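Local atomic coordinates of mandelate racemase/muconate lactonizing protein (Thermobispora bispora, PDB entry 3VC5), a protein that probably dehydrates D-glucarate to 5-dehydro-4-deoxy-D-glucarate with the help of magnesium, as a member of the mandelate racemase/muconate lactonizing enzyme family. Residues L41-L52 against C416-M427. Residues are numbered along the deposited sequence; the frame is centred on the assembly and turned at random.
With PO4 (phosphate ion), chain B.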
ATOM      1  N   LEU A  41      -6.591  34.902  -1.831  1.00 24.35           N
ATOM      2  CA  LEU A  41      -5.776  35.233  -0.673  1.00 24.27           C
ATOM      3  C   LEU A  41      -5.525  33.993   0.183  1.00 22.93           C
ATOM      4  O   LEU A  41      -6.360  33.094   0.273  1.00 26.35           O
ATOM      5  CB  LEU A  41      -6.498  36.310   0.155  1.00 26.04           C
ATOM      6  CG  LEU A  41      -6.687  37.645  -0.572  1.00 25.32           C
ATOM      7  CD1 LEU A  41      -7.766  38.467   0.102  1.00 27.61           C
ATOM      8  CD2 LEU A  41      -5.378  38.418  -0.519  1.00 31.31           C
ATOM      9  N   ASN A  42      -4.373  33.946   0.840  1.00 24.95           N
ATOM     10  CA  ASN A  42      -4.092  32.828   1.722  1.00 24.92           C
ATOM     11  C   ASN A  42      -3.069  33.298   2.773  1.00 26.19           C
ATOM     12  O   ASN A  42      -2.688  34.481   2.793  1.00 26.74           O
ATOM     13  CB  ASN A  42      -3.601  31.602   0.908  1.00 24.02           C
ATOM     14  CG  ASN A  42      -2.306  31.878   0.178  1.00 27.00           C
ATOM     15  OD1 ASN A  42      -1.551  32.789   0.555  1.00 27.34           O
ATOM     16  ND2 ASN A  42      -2.030  31.099  -0.867  1.00 26.63           N
ATOM     17  N   ALA A  43      -2.643  32.402   3.659  1.00 24.35           N
ATOM     18  CA  ALA A  43      -1.684  32.777   4.693  1.00 25.04           C
ATOM     19  C   ALA A  43      -0.360  33.327   4.138  1.00 28.44           C
ATOM     20  O   ALA A  43       0.334  34.094   4.816  1.00 31.63           O
ATOM     21  CB  ALA A  43      -1.402  31.590   5.610  1.00 25.51           C
ATOM     22  N   ALA A  44       0.025  32.873   2.946  1.00 26.44           N
ATOM     23  CA  ALA A  44       1.295  33.264   2.325  1.00 25.23           C
ATOM     24  C   ALA A  44       1.229  34.531   1.458  1.00 28.08           C
ATOM     25  O   ALA A  44       2.228  34.947   0.895  1.00 28.94           O
ATOM     26  CB  ALA A  44       1.873  32.075   1.503  1.00 26.09           C
ATOM     27  N   GLY A  45       0.046  35.119   1.310  1.00 27.84           N
ATOM     28  CA  GLY A  45      -0.102  36.352   0.539  1.00 25.56           C
ATOM     29  C   GLY A  45      -1.308  36.261  -0.368  1.00 24.45           C
ATOM     30  O   GLY A  45      -2.463  36.162   0.088  1.00 27.68           O
ATOM     31  N   VAL A  46      -1.040  36.232  -1.665  1.00 26.47           N
ATOM     32  CA  VAL A  46      -2.128  36.176  -2.654  1.00 25.60           C
ATOM     33  C   VAL A  46      -1.617  35.467  -3.892  1.00 26.05           C
ATOM     34  O   VAL A  46      -0.448  35.639  -4.257  1.00 25.17           O
ATOM     35  CB  VAL A  46      -2.658  37.601  -2.956  1.00 26.36           C
ATOM     36  CG1 VAL A  46      -1.530  38.501  -3.456  1.00 30.12           C
ATOM     37  CG2 VAL A  46      -3.847  37.586  -3.962  1.00 27.41           C
ATOM     38  N   HIS A  47      -2.468  34.663  -4.541  1.00 23.81           N
ATOM     39  CA  HIS A  47      -2.062  33.997  -5.780  1.00 22.11           C
ATOM     40  C   HIS A  47      -1.713  35.017  -6.863  1.00 24.47           C
ATOM     41  O   HIS A  47      -2.375  36.052  -6.983  1.00 27.81           O
ATOM     42  CB  HIS A  47      -3.218  33.151  -6.323  1.00 23.31           C
ATOM     43  CG  HIS A  47      -3.448  31.872  -5.581  1.00 24.58           C
ATOM     44  ND1 HIS A  47      -3.960  30.749  -6.193  1.00 25.12           N
ATOM     45  CD2 HIS A  47      -3.253  31.541  -4.278  1.00 23.94           C
ATOM     46  CE1 HIS A  47      -4.061  29.771  -5.302  1.00 26.36           C
ATOM     47  NE2 HIS A  47      -3.624  30.223  -4.134  1.00 24.22           N
ATOM     48  N   GLN A  48      -0.682  34.703  -7.656  1.00 26.78           N
ATOM     49  CA  GLN A  48      -0.261  35.556  -8.755  1.00 24.30           C
ATOM     50  C   GLN A  48      -1.218  35.416  -9.945  1.00 22.57           C
ATOM     51  O   GLN A  48      -2.010  34.483 -10.004  1.00 25.25           O
ATOM     52  CB  GLN A  48       1.171  35.234  -9.167  1.00 25.42           C
ATOM     53  CG  GLN A  48       2.213  35.702  -8.144  1.00 27.43           C
ATOM     54  CD  GLN A  48       3.511  34.947  -8.272  1.00 27.88           C
ATOM     55  OE1 GLN A  48       3.562  33.732  -8.032  1.00 28.24           O
ATOM     56  NE2 GLN A  48       4.571  35.652  -8.653  1.00 29.66           N
ATOM     57  N   PRO A  49      -1.123  36.335 -10.910  1.00 25.83           N
ATOM     58  CA  PRO A  49      -2.099  36.291 -12.010  1.00 24.48           C
ATOM     59  C   PRO A  49      -1.949  35.082 -12.954  1.00 23.80           C
ATOM     60  O   PRO A  49      -2.883  34.759 -13.720  1.00 25.18           O
ATOM     61  CB  PRO A  49      -1.829  37.596 -12.796  1.00 29.02           C
ATOM     62  CG  PRO A  49      -0.940  38.415 -11.963  1.00 31.89           C
ATOM     63  CD  PRO A  49      -0.272  37.539 -10.929  1.00 27.17           C
ATOM     64  N   TRP A  50      -0.779  34.461 -12.926  1.00 26.79           N
ATOM     65  CA  TRP A  50      -0.522  33.222 -13.676  1.00 23.43           C
ATOM     66  C   TRP A  50      -0.135  32.122 -12.706  1.00 23.92           C
ATOM     67  O   TRP A  50       0.718  32.346 -11.827  1.00 26.26           O
ATOM     68  CB  TRP A  50       0.622  33.403 -14.670  1.00 26.50           C
ATOM     69  CG  TRP A  50       0.364  34.449 -15.705  1.00 26.27           C
ATOM     70  CD1 TRP A  50       0.835  35.749 -15.710  1.00 29.92           C
ATOM     71  CD2 TRP A  50      -0.442  34.312 -16.891  1.00 27.47           C
ATOM     72  NE1 TRP A  50       0.385  36.409 -16.841  1.00 29.42           N
ATOM     73  CE2 TRP A  50      -0.402  35.552 -17.571  1.00 28.88           C
ATOM     74  CE3 TRP A  50      -1.184  33.260 -17.446  1.00 28.63           C
ATOM     75  CZ2 TRP A  50      -1.087  35.769 -18.770  1.00 32.84           C
ATOM     76  CZ3 TRP A  50      -1.860  33.471 -18.631  1.00 29.53           C
ATOM     77  CH2 TRP A  50      -1.799  34.722 -19.290  1.00 34.84           C
ATOM     78  N   ALA A  51      -0.737  30.942 -12.877  1.00 24.39           N
ATOM     79  CA  ALA A  51      -0.316  29.731 -12.185  1.00 21.07           C
ATOM     80  C   ALA A  51       0.465  28.890 -13.208  1.00 24.51           C
ATOM     81  O   ALA A  51       0.151  28.903 -14.400  1.00 25.30           O
ATOM     82  CB  ALA A  51      -1.521  28.956 -11.652  1.00 23.37           C
ATOM     83  N   LEU A  52       1.505  28.198 -12.742  1.00 21.06           N
ATOM     84  CA  LEU A  52       2.386  27.418 -13.618  1.00 20.27           C
ATOM     85  C   LEU A  52       2.129  25.915 -13.404  1.00 22.65           C
ATOM     86  O   LEU A  52       1.858  25.470 -12.280  1.00 25.02           O
ATOM     87  CB  LEU A  52       3.835  27.700 -13.217  1.00 23.30           C
ATOM     88  CG  LEU A  52       4.253  29.183 -13.176  1.00 23.25           C
ATOM     89  CD1 LEU A  52       5.713  29.338 -12.766  1.00 28.12           C
ATOM     90  CD2 LEU A  52       3.983  29.884 -14.513  1.00 28.20           C
ATOM     91  N   CYS A 416       4.746  35.094 -19.682  1.00 27.68           N
ATOM     92  CA  CYS A 416       3.934  35.512 -18.542  1.00 28.62           C
ATOM     93  C   CYS A 416       4.763  36.210 -17.465  1.00 30.85           C
ATOM     94  O   CYS A 416       4.209  36.843 -16.550  1.00 31.51           O
ATOM     95  CB  CYS A 416       3.174  34.321 -17.963  1.00 26.32           C
ATOM     96  SG  CYS A 416       4.202  33.213 -16.943  1.00 28.08           S
ATOM     97  N   GLY A 417       6.084  36.089 -17.564  1.00 30.52           N
ATOM     98  CA  GLY A 417       6.987  36.802 -16.663  1.00 33.49           C
ATOM     99  C   GLY A 417       7.092  36.192 -15.277  1.00 33.82           C
ATOM    100  O   GLY A 417       7.649  36.821 -14.370  1.00 39.09           O
ATOM    101  N   ILE A 418       6.563  34.975 -15.100  1.00 27.14           N
ATOM    102  CA  ILE A 418       6.658  34.285 -13.797  1.00 26.52           C
ATOM    103  C   ILE A 418       7.306  32.934 -14.018  1.00 25.44           C
ATOM    104  O   ILE A 418       6.968  32.231 -14.962  1.00 27.40           O
ATOM    105  CB  ILE A 418       5.267  34.101 -13.109  1.00 27.16           C
ATOM    106  CG1 ILE A 418       4.641  35.477 -12.824  1.00 31.74           C
ATOM    107  CG2 ILE A 418       5.419  33.328 -11.797  1.00 28.21           C
ATOM    108  CD1 ILE A 418       3.241  35.417 -12.305  1.00 34.58           C
ATOM    109  N   ARG A 419       8.254  32.579 -13.150  1.00 25.35           N
ATOM    110  CA  ARG A 419       8.966  31.312 -13.302  1.00 26.46           C
ATOM    111  C   ARG A 419       8.893  30.433 -12.062  1.00 23.94           C
ATOM    112  O   ARG A 419       9.090  29.222 -12.158  1.00 25.01           O
ATOM    113  CB  ARG A 419      10.427  31.544 -13.676  1.00 26.15           C
ATOM    114  CG  ARG A 419      10.591  32.088 -15.096  1.00 28.13           C
ATOM    115  CD  ARG A 419      10.241  31.015 -16.097  1.00 29.82           C
ATOM    116  NE  ARG A 419      10.287  31.426 -17.511  1.00 29.23           N
ATOM    117  CZ  ARG A 419       9.221  31.823 -18.208  1.00 28.95           C
ATOM    118  NH1 ARG A 419       8.033  31.926 -17.621  1.00 30.21           N
ATOM    119  NH2 ARG A 419       9.342  32.120 -19.497  1.00 29.31           N
ATOM    120  N   THR A 420       8.590  31.038 -10.915  1.00 25.48           N
ATOM    121  CA  THR A 420       8.450  30.291  -9.646  1.00 24.74           C
ATOM    122  C   THR A 420       7.349  30.957  -8.826  1.00 23.75           C
ATOM    123  O   THR A 420       7.352  32.180  -8.654  1.00 27.33           O
ATOM    124  CB  THR A 420       9.764  30.271  -8.808  1.00 25.64           C
ATOM    125  OG1 THR A 420      10.772  29.579  -9.543  1.00 27.63           O
ATOM    126  CG2 THR A 420       9.558  29.565  -7.485  1.00 26.84           C
ATOM    127  N   ARG A 421       6.420  30.143  -8.321  1.00 24.53           N
ATOM    128  CA  ARG A 421       5.318  30.645  -7.520  1.00 25.07           C
ATOM    129  C   ARG A 421       5.850  31.409  -6.317  1.00 26.22           C
ATOM    130  O   ARG A 421       6.720  30.903  -5.574  1.00 27.32           O
ATOM    131  CB  ARG A 421       4.421  29.484  -7.068  1.00 23.79           C
ATOM    132  CG  ARG A 421       3.333  29.947  -6.119  1.00 23.25           C
ATOM    133  CD  ARG A 421       2.402  28.824  -5.728  1.00 24.66           C
ATOM    134  NE  ARG A 421       1.413  29.295  -4.771  1.00 23.53           N
ATOM    135  CZ  ARG A 421       0.512  28.532  -4.149  1.00 23.13           C
ATOM    136  NH1 ARG A 421       0.465  27.228  -4.369  1.00 24.66           N
ATOM    137  NH2 ARG A 421      -0.346  29.083  -3.291  1.00 26.11           N
ATOM    138  N   ASP A 422       5.316  32.611  -6.092  1.00 26.61           N
ATOM    139  CA  ASP A 422       5.758  33.429  -4.970  1.00 27.23           C
ATOM    140  C   ASP A 422       4.615  34.312  -4.432  1.00 27.45           C
ATOM    141  O   ASP A 422       4.609  35.536  -4.636  1.00 28.24           O
ATOM    142  CB  ASP A 422       6.990  34.253  -5.377  1.00 29.71           C
ATOM    143  CG  ASP A 422       7.597  35.055  -4.207  1.00 34.04           C
ATOM    144  OD1 ASP A 422       7.275  34.784  -3.015  1.00 34.18           O
ATOM    145  OD2 ASP A 422       8.412  35.966  -4.497  1.00 37.71           O
ATOM    146  N   ASP A 423       3.666  33.690  -3.719  1.00 24.83           N
ATOM    147  CA  ASP A 423       2.522  34.423  -3.144  1.00 23.00           C
ATOM    148  C   ASP A 423       2.984  35.556  -2.235  1.00 25.98           C
ATOM    149  O   ASP A 423       2.360  36.611  -2.190  1.00 28.17           O
ATOM    150  CB  ASP A 423       1.626  33.521  -2.282  1.00 26.67           C
ATOM    151  CG  ASP A 423       1.061  32.325  -3.036  1.00 28.62           C
ATOM    152  OD1 ASP A 423       1.420  32.084  -4.201  1.00 26.57           O
ATOM    153  OD2 ASP A 423       0.269  31.575  -2.432  1.00 37.73           O
ATOM    154  N   GLU A 424       4.052  35.321  -1.460  1.00 25.43           N
ATOM    155  CA  GLU A 424       4.488  36.324  -0.491  1.00 27.13           C
ATOM    156  C   GLU A 424       5.127  37.547  -1.154  1.00 25.64           C
ATOM    157  O   GLU A 424       4.841  38.697  -0.777  1.00 30.35           O
ATOM    158  CB  GLU A 424       5.442  35.695   0.533  1.00 30.24           C
ATOM    159  CG  GLU A 424       5.846  36.610   1.671  1.00 31.58           C
ATOM    160  CD  GLU A 424       6.853  35.936   2.578  1.00 39.30           C
ATOM    161  OE1 GLU A 424       7.848  35.376   2.066  1.00 44.92           O
ATOM    162  OE2 GLU A 424       6.641  35.924   3.797  1.00 35.35           O
ATOM    163  N   GLY A 425       6.007  37.305  -2.121  1.00 28.25           N
ATOM    164  CA  GLY A 425       6.644  38.390  -2.865  1.00 29.00           C
ATOM    165  C   GLY A 425       5.614  39.218  -3.603  1.00 27.52           C
ATOM    166  O   GLY A 425       5.711  40.459  -3.657  1.00 32.95           O
ATOM    167  N   TYR A 426       4.623  38.539  -4.174  1.00 28.54           N
ATOM    168  CA  TYR A 426       3.552  39.244  -4.883  1.00 29.42           C
ATOM    169  C   TYR A 426       2.764  40.108  -3.877  1.00 29.06           C
ATOM    170  O   TYR A 426       2.501  41.306  -4.127  1.00 30.82           O
ATOM    171  CB  TYR A 426       2.651  38.253  -5.628  1.00 24.66           C
ATOM    172  CG  TYR A 426       1.553  38.892  -6.470  1.00 24.52           C
ATOM    173  CD1 TYR A 426       1.817  39.975  -7.307  1.00 28.29           C
ATOM    174  CD2 TYR A 426       0.258  38.389  -6.429  1.00 27.00           C
ATOM    175  CE1 TYR A 426       0.809  40.540  -8.081  1.00 28.40           C
ATOM    176  CE2 TYR A 426      -0.751  38.935  -7.195  1.00 25.65           C
ATOM    177  CZ  TYR A 426      -0.476  40.031  -8.002  1.00 28.64           C
ATOM    178  OH  TYR A 426      -1.491  40.562  -8.779  1.00 29.54           O
ATOM    179  N   MET A 427       2.415  39.545  -2.719  1.00 29.38           N
ATOM    180  CA  MET A 427       1.706  40.356  -1.724  1.00 28.11           C
ATOM    181  C   MET A 427       2.567  41.539  -1.260  1.00 29.96           C
ATOM    182  O   MET A 427       2.066  42.643  -1.077  1.00 36.19           O
ATOM    183  CB  MET A 427       1.259  39.554  -0.492  1.00 27.50           C
ATOM    184  CG  MET A 427       0.611  40.457   0.579  1.00 30.24           C
ATOM    185  SD  MET A 427      -0.936  41.193  -0.018  1.00 34.16           S
ATOM    186  CE  MET A 427      -1.991  39.759   0.173  1.00 34.15           C
TER
HETATM  187  P   PO4 B 501      -3.258  27.313  -2.173  1.00 24.80           P
HETATM  188  O1  PO4 B 501      -3.301  28.724  -1.728  1.00 26.27           O
HETATM  189  O2  PO4 B 501      -3.974  27.297  -3.506  1.00 27.55           O
HETATM  190  O3  PO4 B 501      -1.874  26.849  -2.358  1.00 29.31           O
HETATM  191  O4  PO4 B 501      -3.929  26.507  -1.183  1.00 29.00           O
HETATM  192  O   HOH W   1       1.229  32.738  -6.757  1.00 26.54           O
HETATM  193  O   HOH W   2       7.468  34.907  -8.865  1.00 36.74           O
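Asp-423 OD2 is gripped by two side chains: Asn-42 ND2 reaches it at 2.8 Å, nearly along its C-O axis, and Arg-421 NH2 lies 2.7 Å away on its syn lone pair. The same arginine gives NE to the other oxygen, OD1, in a side-on, two-nitrogen salt bridge. With the carboxylate filling one flank of the guanidinium, both terminal nitrogens still donate to phosphate O3. Phosphate O1 takes a nearly straight bond from His-47 NE2 (2.9 Å) and another from Asn-42 ND2, whose amide therefore joins anion and carboxylate. The Asn-42 carboxamide swings to this side because its CG sits between backbone N and carbonyl carbon (chi1 62°). Asp-37 holds His-47 ND1 from the second shell, while Lys-211, predicted to be a catalytic proton acceptor, and His-367 also bind the phosphate directly.

Farther along, Gln-48 OE1 accepts from Asp-422 N at 2.8 Å, the donor standing 45° out of the carbonyl plane. One water links Gln-48 N and OE1 to Asp-423 OD1; a second joins NE2 to Thr-420 O. The aliphatic part of Gln-48 runs past Tyr-426, CG lying 3.6 Å from the tyrosine CB, while Pro-49 CD covers a ring face. Beyond Ile-418, Cys-416 CB rests over the pyrrole ring of Trp-50, 3.5 Å from its centroid and 7° off the normal, a CH-pi contact. Contacts thus join the N-terminal domain to the C-terminal part of the chain, from the loop after helix 403-415 into helix 423-430. The phosphate probably came from the crystallisation liquor, yet its cluster of donors beside Lys-211 is consistent with a site for an acidic substrate, with Asp-423 orienting Arg-421 and probably balancing its charge.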